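Local structure of spermidine N(1)-acetyltransferase (Vibrio cholerae serotype O1, 7KWJ) at residues 161-165 with 166-170. The protein transfers an acetyl group from acetyl-CoA to the primary amino groups of spermidine and spermine, which protects the cell against polyamine toxicity. The protein carries 10 engineered substitutions. Numbering follows the deposited sequence.
Sequences MYILQ and SKYLN
Q165 and L169 meet one helical turn apart, in the short C-terminal helix 165-169 that directly follows strand 155-164 of the GNAT fold. L164 is the N-cap residue at this junction. Its carbonyl opens the helical pattern: Y168 N donates a hydrogen bond to L164 O at 3.1 Å. The next bond, L169 N to Q165 O, measures 3.0 Å. In Q165, CG stands anti to the backbone N (chi1 -175°) and beside the carbonyl carbon, which brings it toward L169. The Q165 side chain slants across that of L169, and Q165 CG lies 3.7 Å from L169 CD1. Beyond this apolar contact the extended chain carries Q165 NE2 on to two acceptors, F111 O, near the end of helix 98-113, and N115 OD1, in the loop after it. I163 and Y168 both pack on L107 of helix 98-113, while Y168 OH is hydrogen-bonded to D108 OD1 and the Y168 ring meets F111 with the planes at about 45°. L169 also packs on G153 of a third subunit in the dodecamer. Between the I163 and Y168 side chains the contact is loose: I163 CD1 stands 4.3 Å from Y168 CB, obliquely placed to the Y168 ring.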
ATOM      1  N   MET B 161      -6.984  31.890  30.406  1.00 46.26           N
ATOM      2  CA  MET B 161      -8.296  32.395  30.781  1.00 51.91           C
ATOM      3  C   MET B 161      -9.373  31.472  30.229  1.00 50.38           C
ATOM      4  O   MET B 161      -9.199  30.855  29.176  1.00 49.92           O
ATOM      5  CB  MET B 161      -8.493  33.825  30.267  1.00 46.58           C
ATOM      6  CG  MET B 161      -7.320  34.738  30.595  1.00 43.40           C
ATOM      7  SD  MET B 161      -7.678  36.485  30.357  1.00 67.64           S
ATOM      8  CE  MET B 161      -7.713  36.571  28.574  1.00 62.93           C
ATOM      9  N   TYR B 162     -10.490  31.384  30.953  1.00 48.65           N
ATOM     10  CA  TYR B 162     -11.520  30.400  30.657  1.00 49.39           C
ATOM     11  C   TYR B 162     -12.902  31.029  30.756  1.00 53.66           C
ATOM     12  O   TYR B 162     -13.081  32.131  31.280  1.00 43.26           O
ATOM     13  CB  TYR B 162     -11.445  29.208  31.615  1.00 42.92           C
ATOM     14  CG  TYR B 162     -12.007  29.514  32.984  1.00 43.35           C
ATOM     15  CD1 TYR B 162     -13.306  29.154  33.322  1.00 43.93           C
ATOM     16  CD2 TYR B 162     -11.243  30.176  33.933  1.00 52.17           C
ATOM     17  CE1 TYR B 162     -13.822  29.437  34.573  1.00 43.16           C
ATOM     18  CE2 TYR B 162     -11.751  30.463  35.186  1.00 48.70           C
ATOM     19  CZ  TYR B 162     -13.040  30.094  35.500  1.00 49.72           C
ATOM     20  OH  TYR B 162     -13.547  30.379  36.748  1.00 47.31           O
ATOM     21  N   ILE B 163     -13.887  30.290  30.249  1.00 41.82           N
ATOM     22  CA  ILE B 163     -15.297  30.628  30.394  1.00 33.79           C
ATOM     23  C   ILE B 163     -16.085  29.325  30.380  1.00 45.66           C
ATOM     24  O   ILE B 163     -15.814  28.434  29.570  1.00 43.23           O
ATOM     25  CB  ILE B 163     -15.776  31.588  29.286  1.00 41.62           C
ATOM     26  CG1 ILE B 163     -17.224  32.011  29.544  1.00 37.27           C
ATOM     27  CG2 ILE B 163     -15.649  30.932  27.919  1.00 45.51           C
ATOM     28  CD1 ILE B 163     -17.748  33.028  28.556  1.00 48.52           C
ATOM     29  N   LEU B 164     -17.058  29.215  31.279  1.00 48.03           N
ATOM     30  CA  LEU B 164     -17.815  27.985  31.455  1.00 41.08           C
ATOM     31  C   LEU B 164     -19.148  28.055  30.722  1.00 38.64           C
ATOM     32  O   LEU B 164     -19.729  29.128  30.540  1.00 43.49           O
ATOM     33  CB  LEU B 164     -18.053  27.704  32.940  1.00 45.96           C
ATOM     34  CG  LEU B 164     -16.790  27.477  33.772  1.00 44.67           C
ATOM     35  CD1 LEU B 164     -17.145  27.241  35.230  1.00 38.59           C
ATOM     36  CD2 LEU B 164     -15.980  26.314  33.221  1.00 49.32           C
ATOM     37  N   GLN B 165     -19.629  26.881  30.303  1.00 43.35           N
ATOM     38  CA  GLN B 165     -20.896  26.807  29.583  1.00 48.93           C
ATOM     39  C   GLN B 165     -22.036  27.397  30.402  1.00 43.16           C
ATOM     40  O   GLN B 165     -22.865  28.148  29.875  1.00 50.00           O
ATOM     41  CB  GLN B 165     -21.198  25.351  29.221  1.00 39.55           C
ATOM     42  CG  GLN B 165     -22.432  25.162  28.353  1.00 38.66           C
ATOM     43  CD  GLN B 165     -22.788  23.701  28.163  1.00 36.53           C
ATOM     44  OE1 GLN B 165     -22.496  22.863  29.016  1.00 40.89           O
ATOM     45  NE2 GLN B 165     -23.419  23.387  27.038  1.00 41.53           N
ATOM     46  N   SER B 166     -22.097  27.067  31.694  1.00 44.53           N
ATOM     47  CA  SER B 166     -23.199  27.532  32.530  1.00 50.22           C
ATOM     48  C   SER B 166     -23.272  29.053  32.544  1.00 50.42           C
ATOM     49  O   SER B 166     -24.336  29.640  32.313  1.00 50.43           O
ATOM     50  CB  SER B 166     -23.039  26.989  33.950  1.00 53.65           C
ATOM     51  OG  SER B 166     -21.818  27.424  34.523  1.00 55.95           O
ATOM     52  N   LYS B 167     -22.143  29.713  32.816  1.00 43.82           N
ATOM     53  CA  LYS B 167     -22.133  31.171  32.854  1.00 51.88           C
ATOM     54  C   LYS B 167     -22.575  31.763  31.522  1.00 55.06           C
ATOM     55  O   LYS B 167     -23.366  32.713  31.491  1.00 63.24           O
ATOM     56  CB  LYS B 167     -20.739  31.672  33.229  1.00 43.63           C
ATOM     57  CG  LYS B 167     -20.501  31.786  34.727  1.00 70.11           C
ATOM     58  CD  LYS B 167     -20.607  33.230  35.192  1.00 76.99           C
ATOM     59  CE  LYS B 167     -20.426  33.350  36.697  1.00 66.22           C
ATOM     60  NZ  LYS B 167     -20.394  34.773  37.142  1.00 76.52           N
ATOM     61  N   TYR B 168     -22.082  31.213  30.410  1.00 54.48           N
ATOM     62  CA  TYR B 168     -22.402  31.782  29.105  1.00 49.99           C
ATOM     63  C   TYR B 168     -23.894  31.674  28.808  1.00 46.49           C
ATOM     64  O   TYR B 168     -24.516  32.633  28.340  1.00 54.14           O
ATOM     65  CB  TYR B 168     -21.587  31.090  28.014  1.00 46.87           C
ATOM     66  CG  TYR B 168     -21.923  31.568  26.619  1.00 45.63           C
ATOM     67  CD1 TYR B 168     -22.864  30.901  25.844  1.00 55.42           C
ATOM     68  CD2 TYR B 168     -21.306  32.688  26.081  1.00 41.00           C
ATOM     69  CE1 TYR B 168     -23.178  31.336  24.571  1.00 52.84           C
ATOM     70  CE2 TYR B 168     -21.613  33.130  24.806  1.00 47.43           C
ATOM     71  CZ  TYR B 168     -22.550  32.450  24.057  1.00 56.61           C
ATOM     72  OH  TYR B 168     -22.863  32.882  22.789  1.00 62.89           O
ATOM     73  N   LEU B 169     -24.483  30.509  29.071  1.00 46.12           N
ATOM     74  CA  LEU B 169     -25.891  30.281  28.775  1.00 52.67           C
ATOM     75  C   LEU B 169     -26.830  30.957  29.767  1.00 57.54           C
ATOM     76  O   LEU B 169     -28.050  30.879  29.585  1.00 64.15           O
ATOM     77  CB  LEU B 169     -26.184  28.780  28.743  1.00 50.58           C
ATOM     78  CG  LEU B 169     -25.438  27.965  27.683  1.00 46.38           C
ATOM     79  CD1 LEU B 169     -25.802  26.495  27.801  1.00 52.07           C
ATOM     80  CD2 LEU B 169     -25.736  28.479  26.284  1.00 46.96           C
ATOM     81  N   ASN B 170     -26.304  31.609  30.802  1.00 59.17           N
ATOM     82  CA  ASN B 170     -27.111  32.312  31.794  1.00 58.10           C
ATOM     83  C   ASN B 170     -26.628  33.756  31.862  1.00 70.48           C
ATOM     84  O   ASN B 170     -25.534  34.026  32.368  1.00 71.99           O
ATOM     85  CB  ASN B 170     -27.018  31.632  33.160  1.00 68.26           C
ATOM     86  CG  ASN B 170     -27.409  30.166  33.110  1.00 57.61           C
ATOM     87  OD1 ASN B 170     -28.157  29.741  32.230  1.00 65.17           O
ATOM     88  ND2 ASN B 170     -26.903  29.385  34.056  1.00 56.76           N
TER